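Local coordinates for bumblebee peptidoglycan recognition protein SA (Bombus, PDB 5XZ4), which probably recognises bacterial peptidoglycan as an innate immune receptor, binding Dap-type peptidoglycans in preference to Lys-type ones, at residues A[22-27]-A[88-93]; A[28-33]-A[136-141]; A[34-39]-A[153-158]; A[142-147]-A[168-173]. All coordinates share one frame; numbering follows the deposited sequence.

Contact 1 of 4, residues A[22-27]-A[88-93]; sequences KSINYL and WNREGA. With SO4 (sulfate ion), chain D.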
# COMPACT_ATOMS: atom_id res chain seq x y z
N LYS A 22 5.82 -15.87 -6.34
CA LYS A 22 5.21 -16.75 -7.34
C LYS A 22 4.52 -15.86 -8.38
O LYS A 22 4.27 -14.68 -8.12
CB LYS A 22 4.22 -17.75 -6.70
CG LYS A 22 4.73 -18.52 -5.48
CD LYS A 22 5.65 -19.65 -5.86
CE LYS A 22 6.16 -20.38 -4.62
NZ LYS A 22 6.93 -21.58 -5.04
N SER A 23 4.24 -16.43 -9.55
CA SER A 23 3.58 -15.70 -10.64
C SER A 23 2.17 -15.25 -10.24
O SER A 23 1.41 -15.99 -9.59
CB SER A 23 3.51 -16.58 -11.90
OG SER A 23 3.13 -15.83 -13.04
N ILE A 24 1.85 -14.01 -10.59
CA ILE A 24 0.56 -13.37 -10.26
C ILE A 24 -0.01 -12.75 -11.54
O ILE A 24 0.73 -12.14 -12.34
CB ILE A 24 0.74 -12.29 -9.16
CG1 ILE A 24 1.25 -12.94 -7.87
CG2 ILE A 24 -0.57 -11.52 -8.87
CD1 ILE A 24 1.79 -11.96 -6.86
N ASN A 25 -1.32 -12.87 -11.70
CA ASN A 25 -2.00 -12.30 -12.85
C ASN A 25 -1.90 -10.76 -12.91
O ASN A 25 -1.72 -10.09 -11.90
CB ASN A 25 -3.46 -12.76 -12.87
CG ASN A 25 -3.60 -14.24 -13.22
OD1 ASN A 25 -4.66 -14.83 -13.00
ND2 ASN A 25 -2.55 -14.84 -13.79
N TYR A 26 -1.97 -10.22 -14.13
CA TYR A 26 -1.71 -8.80 -14.37
C TYR A 26 -2.96 -7.93 -14.35
O TYR A 26 -4.00 -8.34 -14.89
CB TYR A 26 -1.04 -8.63 -15.74
CG TYR A 26 0.32 -9.29 -15.91
CD1 TYR A 26 1.02 -9.84 -14.81
CD2 TYR A 26 0.93 -9.34 -17.17
CE1 TYR A 26 2.27 -10.45 -14.96
CE2 TYR A 26 2.18 -9.93 -17.33
CZ TYR A 26 2.84 -10.47 -16.23
OH TYR A 26 4.08 -11.06 -16.39
N LEU A 27 -2.84 -6.74 -13.74
CA LEU A 27 -3.88 -5.68 -13.74
C LEU A 27 -4.04 -5.08 -15.12
O LEU A 27 -3.09 -5.00 -15.90
CB LEU A 27 -3.50 -4.52 -12.81
CG LEU A 27 -3.45 -4.88 -11.32
CD1 LEU A 27 -2.89 -3.73 -10.53
CD2 LEU A 27 -4.82 -5.30 -10.79
N TRP A 88 3.06 -2.01 -9.32
CA TRP A 88 2.01 -1.33 -10.08
C TRP A 88 1.15 -2.26 -10.91
O TRP A 88 0.04 -1.88 -11.28
CB TRP A 88 2.64 -0.34 -11.06
CG TRP A 88 3.25 0.88 -10.49
CD1 TRP A 88 4.57 1.29 -10.64
CD2 TRP A 88 2.58 1.94 -9.78
NE1 TRP A 88 4.74 2.52 -10.03
CE2 TRP A 88 3.56 2.94 -9.50
CE3 TRP A 88 1.25 2.14 -9.32
CZ2 TRP A 88 3.24 4.13 -8.81
CZ3 TRP A 88 0.94 3.32 -8.63
CH2 TRP A 88 1.95 4.29 -8.38
N ASN A 89 1.62 -3.46 -11.23
CA ASN A 89 1.06 -4.21 -12.36
C ASN A 89 0.38 -5.54 -12.05
O ASN A 89 -0.11 -6.22 -12.95
CB ASN A 89 2.13 -4.38 -13.44
CG ASN A 89 2.41 -3.09 -14.20
OD1 ASN A 89 1.70 -2.74 -15.15
ND2 ASN A 89 3.42 -2.36 -13.77
N ARG A 90 0.38 -5.93 -10.77
CA ARG A 90 -0.08 -7.28 -10.40
C ARG A 90 -1.29 -7.27 -9.48
O ARG A 90 -1.41 -6.39 -8.61
CB ARG A 90 1.09 -8.09 -9.79
CG ARG A 90 2.09 -8.51 -10.86
CD ARG A 90 3.40 -9.03 -10.31
NE ARG A 90 4.25 -9.57 -11.38
CZ ARG A 90 5.13 -8.86 -12.10
NH1 ARG A 90 5.30 -7.56 -11.89
NH2 ARG A 90 5.86 -9.46 -13.02
N GLU A 91 -2.17 -8.26 -9.66
CA GLU A 91 -3.36 -8.41 -8.83
C GLU A 91 -2.98 -8.52 -7.36
O GLU A 91 -1.99 -9.16 -6.99
CB GLU A 91 -4.18 -9.62 -9.29
CG GLU A 91 -4.92 -9.40 -10.62
CD GLU A 91 -5.74 -10.59 -11.07
OE1 GLU A 91 -5.86 -11.58 -10.31
OE2 GLU A 91 -6.31 -10.53 -12.20
N GLY A 92 -3.76 -7.87 -6.52
CA GLY A 92 -3.44 -7.82 -5.09
C GLY A 92 -3.93 -9.00 -4.27
O GLY A 92 -4.70 -9.83 -4.76
N ALA A 93 -3.47 -9.03 -3.01
CA ALA A 93 -4.14 -9.83 -1.97
C ALA A 93 -4.26 -8.95 -0.75
O ALA A 93 -3.74 -9.24 0.35
CB ALA A 93 -3.38 -11.13 -1.66
S SO4 D . 4.93 -13.02 -13.14
O1 SO4 D . 6.06 -13.78 -12.55
O2 SO4 D . 5.45 -11.98 -14.05
O3 SO4 D . 4.13 -13.93 -13.99
O4 SO4 D . 4.09 -12.40 -12.08
O HOH W 1 -6.75 -14.08 -10.86
O HOH W 2 -6.65 -8.38 -13.79
O HOH W 3 -0.46 -4.99 -15.46

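Contact 2 of 4, residues A[28-33]-A[136-141]; sequences IIPIPY and ILREDI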
# COMPACT_ATOMS: atom_id res chain seq x y z
N ILE A 28 -5.25 -4.60 -15.40
CA ILE A 28 -5.46 -3.72 -16.55
C ILE A 28 -5.03 -2.28 -16.15
O ILE A 28 -5.35 -1.80 -15.04
CB ILE A 28 -6.94 -3.78 -16.97
CG1 ILE A 28 -7.27 -5.20 -17.43
CG2 ILE A 28 -7.25 -2.73 -18.03
CD1 ILE A 28 -6.95 -5.47 -18.88
N ILE A 29 -4.29 -1.62 -17.04
CA ILE A 29 -3.67 -0.28 -16.80
C ILE A 29 -4.24 0.69 -17.86
O ILE A 29 -4.27 0.31 -19.02
CB ILE A 29 -2.10 -0.31 -16.85
CG1 ILE A 29 -1.47 -0.51 -15.45
CG2 ILE A 29 -1.45 1.02 -17.19
CD1 ILE A 29 -1.73 -1.78 -14.69
N PRO A 30 -4.68 1.90 -17.49
CA PRO A 30 -4.54 2.50 -16.15
C PRO A 30 -5.58 2.03 -15.13
O PRO A 30 -6.69 1.62 -15.49
CB PRO A 30 -4.66 4.01 -16.42
CG PRO A 30 -5.49 4.10 -17.66
CD PRO A 30 -5.12 2.90 -18.50
N ILE A 31 -5.21 2.16 -13.87
CA ILE A 31 -5.95 1.59 -12.74
C ILE A 31 -6.93 2.62 -12.13
O ILE A 31 -6.56 3.78 -11.95
CB ILE A 31 -4.92 1.15 -11.67
CG1 ILE A 31 -3.97 0.08 -12.24
CG2 ILE A 31 -5.59 0.67 -10.38
CD1 ILE A 31 -2.64 0.02 -11.51
N PRO A 32 -8.16 2.19 -11.76
CA PRO A 32 -9.18 3.14 -11.29
C PRO A 32 -9.20 3.48 -9.80
O PRO A 32 -9.71 4.53 -9.42
CB PRO A 32 -10.50 2.47 -11.71
CG PRO A 32 -10.18 1.01 -11.68
CD PRO A 32 -8.78 0.91 -12.18
N TYR A 33 -8.63 2.60 -8.95
CA TYR A 33 -8.68 2.77 -7.48
C TYR A 33 -7.31 2.64 -6.83
O TYR A 33 -6.47 1.86 -7.28
CB TYR A 33 -9.61 1.75 -6.81
CG TYR A 33 -11.07 1.91 -7.16
CD1 TYR A 33 -11.89 2.78 -6.42
CD2 TYR A 33 -11.63 1.18 -8.22
CE1 TYR A 33 -13.24 2.95 -6.77
CE2 TYR A 33 -12.98 1.32 -8.55
CZ TYR A 33 -13.78 2.20 -7.83
OH TYR A 33 -15.10 2.35 -8.19
N ILE A 136 0.03 5.36 -15.11
CA ILE A 136 -0.24 4.05 -14.50
C ILE A 136 -1.60 4.07 -13.78
O ILE A 136 -2.35 3.08 -13.80
CB ILE A 136 0.88 3.67 -13.50
CG1 ILE A 136 2.25 3.61 -14.20
CG2 ILE A 136 0.55 2.35 -12.80
CD1 ILE A 136 3.43 3.69 -13.25
N LEU A 137 -1.90 5.19 -13.11
CA LEU A 137 -3.20 5.41 -12.45
C LEU A 137 -4.04 6.31 -13.33
O LEU A 137 -3.49 7.19 -13.98
CB LEU A 137 -3.00 6.07 -11.08
CG LEU A 137 -2.18 5.26 -10.06
CD1 LEU A 137 -2.04 6.07 -8.77
CD2 LEU A 137 -2.82 3.91 -9.75
N ARG A 138 -5.34 6.10 -13.34
CA ARG A 138 -6.24 6.99 -14.12
C ARG A 138 -6.14 8.42 -13.58
O ARG A 138 -5.89 8.64 -12.39
CB ARG A 138 -7.68 6.50 -14.00
CG ARG A 138 -7.96 5.23 -14.79
CD ARG A 138 -9.42 4.82 -14.70
NE ARG A 138 -10.32 5.81 -15.28
CZ ARG A 138 -10.93 5.71 -16.46
NH1 ARG A 138 -11.72 6.69 -16.86
NH2 ARG A 138 -10.76 4.64 -17.25
N GLU A 139 -6.35 9.40 -14.47
CA GLU A 139 -6.35 10.82 -14.09
C GLU A 139 -7.41 11.12 -13.01
O GLU A 139 -7.20 11.98 -12.15
CB GLU A 139 -6.58 11.71 -15.32
CG GLU A 139 -5.55 11.55 -16.44
CD GLU A 139 -4.30 12.38 -16.22
OE1 GLU A 139 -4.42 13.61 -16.02
OE2 GLU A 139 -3.20 11.80 -16.29
N ASP A 140 -8.52 10.39 -13.07
CA ASP A 140 -9.62 10.50 -12.13
C ASP A 140 -9.55 9.43 -11.03
O ASP A 140 -10.59 8.99 -10.53
CB ASP A 140 -10.98 10.47 -12.87
CG ASP A 140 -11.20 9.18 -13.67
OD1 ASP A 140 -10.33 8.29 -13.68
OD2 ASP A 140 -12.27 9.08 -14.32
N ILE A 141 -8.33 9.03 -10.66
CA ILE A 141 -8.11 7.99 -9.62
C ILE A 141 -8.96 8.24 -8.36
O ILE A 141 -8.99 9.35 -7.85
CB ILE A 141 -6.59 7.84 -9.28
CG1 ILE A 141 -6.30 6.63 -8.39
CG2 ILE A 141 -6.03 9.07 -8.59
CD1 ILE A 141 -6.39 5.34 -9.13
O HOH W 4 -11.26 6.03 -11.28

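Contact 3 of 4, residues A[34-39]-A[153-158]; sequences VIIHHT and MSPGSK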
# COMPACT_ATOMS: atom_id res chain seq x y z
N VAL A 34 -7.13 3.39 -5.74
CA VAL A 34 -6.06 3.14 -4.78
C VAL A 34 -6.75 2.85 -3.45
O VAL A 34 -7.61 3.64 -3.02
CB VAL A 34 -5.12 4.35 -4.66
CG1 VAL A 34 -4.12 4.19 -3.51
CG2 VAL A 34 -4.35 4.58 -5.95
N ILE A 35 -6.34 1.74 -2.79
CA ILE A 35 -6.91 1.41 -1.48
C ILE A 35 -5.83 1.67 -0.42
O ILE A 35 -4.70 1.15 -0.52
CB ILE A 35 -7.35 -0.07 -1.35
CG1 ILE A 35 -8.08 -0.60 -2.57
CG2 ILE A 35 -8.15 -0.27 -0.07
CD1 ILE A 35 -9.39 0.07 -2.89
N ILE A 36 -6.17 2.45 0.59
CA ILE A 36 -5.27 2.75 1.70
C ILE A 36 -5.50 1.79 2.88
O ILE A 36 -6.66 1.59 3.32
CB ILE A 36 -5.39 4.23 2.17
CG1 ILE A 36 -5.19 5.21 0.99
CG2 ILE A 36 -4.42 4.52 3.33
CD1 ILE A 36 -3.83 5.15 0.31
N HIS A 37 -4.41 1.16 3.31
CA HIS A 37 -4.43 0.20 4.43
C HIS A 37 -3.44 0.60 5.50
O HIS A 37 -2.51 1.37 5.22
CB HIS A 37 -3.99 -1.20 3.93
CG HIS A 37 -5.07 -1.97 3.24
ND1 HIS A 37 -5.93 -2.81 3.93
CD2 HIS A 37 -5.40 -2.08 1.93
CE1 HIS A 37 -6.75 -3.39 3.07
NE2 HIS A 37 -6.47 -2.96 1.85
N HIS A 38 -3.60 0.05 6.71
CA HIS A 38 -2.48 -0.04 7.65
C HIS A 38 -2.10 -1.49 7.84
O HIS A 38 -2.92 -2.38 7.64
CB HIS A 38 -2.75 0.71 8.97
CG HIS A 38 -3.80 0.10 9.87
ND1 HIS A 38 -4.01 0.58 11.15
CD2 HIS A 38 -4.68 -0.92 9.70
CE1 HIS A 38 -4.99 -0.12 11.72
NE2 HIS A 38 -5.42 -1.02 10.86
N THR A 39 -0.84 -1.75 8.21
CA THR A 39 -0.39 -3.15 8.37
C THR A 39 -0.73 -3.78 9.71
O THR A 39 -0.70 -5.03 9.81
CB THR A 39 1.12 -3.28 8.16
OG1 THR A 39 1.77 -2.50 9.18
CG2 THR A 39 1.54 -2.80 6.73
N MET A 153 -11.10 -2.76 10.13
CA MET A 153 -10.76 -1.45 10.71
C MET A 153 -9.65 -0.70 9.94
O MET A 153 -9.48 0.51 10.13
CB MET A 153 -10.49 -1.54 12.22
CG MET A 153 -11.76 -1.83 13.05
SD MET A 153 -13.09 -0.61 12.93
CE MET A 153 -12.56 0.61 14.12
N SER A 154 -8.97 -1.40 9.04
CA SER A 154 -7.91 -0.80 8.18
C SER A 154 -8.50 0.38 7.36
O SER A 154 -9.60 0.23 6.77
CB SER A 154 -7.36 -1.91 7.28
OG SER A 154 -6.29 -1.41 6.49
N PRO A 155 -7.84 1.54 7.28
CA PRO A 155 -6.45 1.81 7.62
C PRO A 155 -6.25 2.41 9.02
O PRO A 155 -5.22 3.04 9.28
CB PRO A 155 -6.07 2.86 6.55
CG PRO A 155 -7.32 3.69 6.43
CD PRO A 155 -8.41 2.64 6.47
N GLY A 156 -7.25 2.22 9.88
CA GLY A 156 -7.28 2.82 11.21
C GLY A 156 -8.00 4.15 11.19
O GLY A 156 -7.87 4.91 10.23
N SER A 157 -8.77 4.42 12.23
CA SER A 157 -9.61 5.62 12.24
C SER A 157 -8.85 6.92 12.02
O SER A 157 -9.34 7.81 11.32
CB SER A 157 -10.42 5.68 13.53
OG SER A 157 -11.35 4.62 13.55
N LYS A 158 -7.65 7.03 12.60
CA LYS A 158 -6.89 8.25 12.48
C LYS A 158 -6.34 8.48 11.05
O LYS A 158 -6.47 9.58 10.52
CB LYS A 158 -5.78 8.32 13.53
CG LYS A 158 -5.16 9.69 13.68
CD LYS A 158 -5.99 10.61 14.57
CE LYS A 158 -5.31 11.97 14.72
NZ LYS A 158 -6.26 12.98 15.24

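Contact 4 of 4, residues A[142-147]-A[168-173]; sequences RVIGAK and EWVPTP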
# COMPACT_ATOMS: atom_id res chain seq x y z
N ARG A 142 -9.61 7.19 -7.87
CA ARG A 142 -10.41 7.25 -6.65
C ARG A 142 -9.62 6.61 -5.50
O ARG A 142 -9.31 5.42 -5.56
CB ARG A 142 -11.75 6.54 -6.85
CG ARG A 142 -12.67 7.29 -7.82
CD ARG A 142 -13.83 6.43 -8.26
NE ARG A 142 -14.60 7.05 -9.34
CZ ARG A 142 -15.65 6.48 -9.94
NH1 ARG A 142 -16.27 7.13 -10.93
NH2 ARG A 142 -16.09 5.28 -9.57
N VAL A 143 -9.28 7.41 -4.49
CA VAL A 143 -8.54 6.91 -3.32
C VAL A 143 -9.58 6.62 -2.23
O VAL A 143 -10.42 7.49 -1.93
CB VAL A 143 -7.50 7.93 -2.83
CG1 VAL A 143 -6.86 7.45 -1.52
CG2 VAL A 143 -6.43 8.16 -3.88
N ILE A 144 -9.53 5.42 -1.67
CA ILE A 144 -10.47 5.03 -0.59
C ILE A 144 -9.73 4.28 0.51
O ILE A 144 -8.72 3.62 0.23
CB ILE A 144 -11.68 4.21 -1.10
CG1 ILE A 144 -11.24 2.96 -1.86
CG2 ILE A 144 -12.60 5.07 -1.97
CD1 ILE A 144 -12.37 2.00 -2.19
N GLY A 145 -10.23 4.38 1.75
CA GLY A 145 -9.71 3.52 2.84
C GLY A 145 -10.33 2.14 2.71
O GLY A 145 -11.49 2.03 2.29
N ALA A 146 -9.59 1.11 3.10
CA ALA A 146 -10.12 -0.27 3.03
C ALA A 146 -11.50 -0.46 3.70
O ALA A 146 -12.38 -1.14 3.14
CB ALA A 146 -9.12 -1.26 3.61
N LYS A 147 -11.68 0.18 4.86
CA LYS A 147 -12.91 0.05 5.64
C LYS A 147 -14.16 0.53 4.89
O LYS A 147 -15.26 0.18 5.28
CB LYS A 147 -12.80 0.79 6.99
CG LYS A 147 -12.58 2.31 6.91
CD LYS A 147 -12.34 2.94 8.28
CE LYS A 147 -13.55 2.81 9.19
NZ LYS A 147 -13.29 3.21 10.60
N GLU A 168 -8.20 13.47 -4.15
CA GLU A 168 -8.49 12.17 -4.78
C GLU A 168 -9.35 11.27 -3.92
O GLU A 168 -9.92 10.30 -4.43
CB GLU A 168 -7.19 11.44 -5.18
CG GLU A 168 -6.29 12.23 -6.13
CD GLU A 168 -5.26 13.09 -5.43
OE1 GLU A 168 -5.36 13.38 -4.23
OE2 GLU A 168 -4.30 13.54 -6.10
N TRP A 169 -9.42 11.55 -2.62
CA TRP A 169 -10.26 10.73 -1.71
C TRP A 169 -11.74 10.89 -2.06
O TRP A 169 -12.19 12.02 -2.28
CB TRP A 169 -10.01 11.08 -0.24
CG TRP A 169 -10.90 10.26 0.68
CD1 TRP A 169 -10.75 8.93 1.00
CD2 TRP A 169 -12.13 10.69 1.27
NE1 TRP A 169 -11.80 8.53 1.79
CE2 TRP A 169 -12.66 9.58 1.98
CE3 TRP A 169 -12.82 11.92 1.32
CZ2 TRP A 169 -13.86 9.65 2.71
CZ3 TRP A 169 -14.02 11.99 2.04
CH2 TRP A 169 -14.52 10.86 2.74
N VAL A 170 -12.48 9.79 -2.09
CA VAL A 170 -13.93 9.82 -2.37
C VAL A 170 -14.73 9.19 -1.21
O VAL A 170 -14.35 8.15 -0.68
CB VAL A 170 -14.29 9.18 -3.74
CG1 VAL A 170 -13.66 9.97 -4.89
CG2 VAL A 170 -13.92 7.72 -3.82
N PRO A 171 -15.83 9.83 -0.83
CA PRO A 171 -16.69 9.27 0.23
C PRO A 171 -17.44 7.99 -0.17
O PRO A 171 -17.79 7.20 0.72
CB PRO A 171 -17.66 10.41 0.53
CG PRO A 171 -17.65 11.27 -0.68
CD PRO A 171 -16.27 11.18 -1.25
N THR A 172 -17.68 7.78 -1.47
CA THR A 172 -18.12 6.44 -1.98
C THR A 172 -17.35 6.03 -3.26
O THR A 172 -17.27 6.81 -4.21
CB THR A 172 -19.66 6.27 -2.20
OG1 THR A 172 -20.16 7.29 -3.08
CG2 THR A 172 -20.45 6.26 -0.89
N PRO A 173 -16.75 4.81 -3.25
CA PRO A 173 -16.11 4.01 -4.31
C PRO A 173 -16.49 4.23 -5.78
O PRO A 173 -16.94 3.31 -6.47
CB PRO A 173 -16.47 2.58 -3.89
CG PRO A 173 -16.92 2.67 -2.46
CD PRO A 173 -16.64 4.06 -1.99
OXT PRO A 173 -16.30 5.29 -6.36

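Contact 1 of 4, residues A[22-27]-A[88-93]
The side-chain ends of Y26 and R90 are joined through a sulfate ion, probably from the crystallisation liquor. One sulfate oxygen, O2, takes bonds from both residues, R90 NH2 at 2.8 Å and Y26 OH at 2.9 Å. It sits at the edge of the tyrosine ring, in its plane. R90 NE reaches the neighbouring oxygen O4 almost straight, at 176°, so the sulfur lies in the guanidinium plane and two parallel donors meet two acceptors. The arginine chain is extended from CG to NE, which gives the reach. The backbone N of I24 also donates to O4, at 3.1 Å. The guanidinium edge, with NE and NH2 side by side, can grip two oxygens of an anion at once.

Beneath the ion, the loop before strand 31-38 meets the loop after strand 82-84 as an isolated beta bridge, Y26 facing R90; with directions 114° apart, the pairing stays a single bridge. E91 N donates to N25 O over 2.9 Å, and L27 N to N89 O over the same distance. L27 fills the inner side: its CD1 presses on W88 O at 3.5 Å, a carbonyl buried with no partner in the model, while CD2 lies on E91 CA.

The extended E91 chain runs along N25, its CD 3.6 Å from N25 CB. One water links OE1 to N25 OD1, and another links OE2 to Y26 O. With an alanine in place of this glutamate, both waters would probably lose their carboxylate acceptor, and N25 CB its cover. R86 holds the E91 carbonyl from outside the loops.

Contact 2 of 4, residues A[28-33]-A[136-141]
I31 forms the apolar centre with I136 and L137. The I31 and I136 side chains lie side by side and point the same way, I31 CD1 reaching I136 CG2 at 4.2 Å. L137 brings CD2 against I31 CB, 4.0 Å away. Branched and forked residues fit here because I31 and L137 leave the sheet on the same face, where both also rest on V103 of the adjoining strand 102-107.

Next outward is the backbone. I31 and L137 form a parallel bridge: I31 N donates to I136 O, and R138 N returns a bond to I31 O at 3.0 Å and 175°. I141 CD1 lies only 3.2 Å from I31 O, closing over that carbonyl from the far side of a type I turn, R138 to I141. The turn makes a corner between the short strand 137-138 and strand 141-145, both of which run alongside strand 31-38. Chain order makes this the arrival end of a beta-alpha-beta crossover from strand 102-107 through helix 118-134. P30, entered by a cis peptide bond, has no N-H to offer, and suits the strand's entrance; its CB packs against the backbone at R138.

At the polar rim, R138 lays its aliphatic part on P32, CD being 3.8 Å from P32 CA. A bend at chi3 (63°) then swings the guanidinium back toward the turn. There NE meets D140 OD1 at 3.0 Å in a salt bridge; D140 OD1 lies close to the guanidinium plane and accepts through its syn lone pair.

Contact 3 of 4, residues A[34-39]-A[153-158]
I36 touches P155 first: its CG2 meets the proline CB at 4.0 Å, the two side chains crossing at a slant, while I36 O lies close to that same ring carbon. A branched apolar residue belongs here, since it also packs on F107, V143 and I163.

H37 comes next, its ND1 bonded to S154 OG at 2.9 Å; the geometry allows either atom to be the donor. The other ring nitrogen, NE2, is held by T95, so the imidazole is gripped at both nitrogens and its rotation fixed. S154 OG, swung opposite its own backbone N (chi1 -177°), receives a second bond from H38 N at 3.1 Å. A small hydroxyl can serve both partners at once.

H38 sets one ring face over the P155-G156 peptide, with chi1 at 69° placing CG between the backbone N and the carbonyl carbon. The P155 carbonyl carbon sits 3.5 Å above the ring plane, over its centre, and G156 CA makes an off-centre CH-pi contact. F111 N holds H38 ND1. Replacing H38 by an alanine would probably uncover the P155-G156 peptide and leave F111 N without its acceptor. Glycine is called for at G156, the N-cap of helix 157-163, because a CB would be jammed against the preceding carbonyl oxygen and come tight to H38 ND1.

In zinc amidases of this family, the histidine in the place of H37 and a cysteine just before the Pro-Gly pair (S154-P155 is cis here) are probably metal ligands. Here S154 probably occupies the cysteine's place, consistent with a recognition site rather than a catalytic one.

Contact 4 of 4, residues A[142-147]-A[168-173]
V143 is bonded to the C-terminal tail on both of its backbone polar atoms. Its N donates to E168 O at 3.0 Å, from well above the carbonyl plane, whereas its O takes V170 N at 3.1 Å nearly straight out from the C=O bond. The W169 CA-H also points at V143 O, from 3.3 Å, so this oxygen is covered from two directions. Beside the bonds, V143 and E168 run their side chains together, CG2 against CB at 3.6 Å. Beta-branched residues suit this narrow seam: I144 CG2 and V170 CG2 come within 3.5 Å, tighter than ordinary carbon packing, and P173 CD adds a looser touch to I144. R142 crosses V170, its CB on V170 CG2, then stretches in an extended chain to bring NH2 to 3.2 Å from P173 OXT in a salt bridge.

W169 turns its ring across the strand, CG opposite its backbone N (chi1 179°), which puts CD1 at 3.3 Å from V143 O. A second shell fixes these groups. Q148 accepts from W169 NE1 and G145 N and donates to V170 O, tying the indole and tail to the end of strand 141-145. K132 pairs with E168 OE2, and Y33 OH bonds to P173 O.

The single bridge between V143 and W169 thus adds a short tail to the outermost strand of the sheet. The terminal carboxylate, met by an arginine on one oxygen and a tyrosine hydroxyl on the other, is probably kept ionised, and its charge is probably partly balanced by R142.

In the fold
Strand 31-38 threads the set: contact 2 holds its start and contact 3 its end, their centres 20 Å apart, with V34 packed against L137 and I141 between them. Contact 4 runs along the neighbouring edge strand, 11 Å from contact 3 between centres, and I36 N and V34 O meet the backbone of I144. Contact 2 reaches contact 4 through Y33 OH and P173 O, 2.7 Å apart. Contact 1 packs on contact 2, W88 CE3 lying 3.6 Å from I136 CG2, but is centred 21 Å from contact 3, so its sulfate probably has nothing to do with the amidase-like site. At that site H37 CE1 touches A146 CB, where zinc enzymes of the family probably carry another histidine.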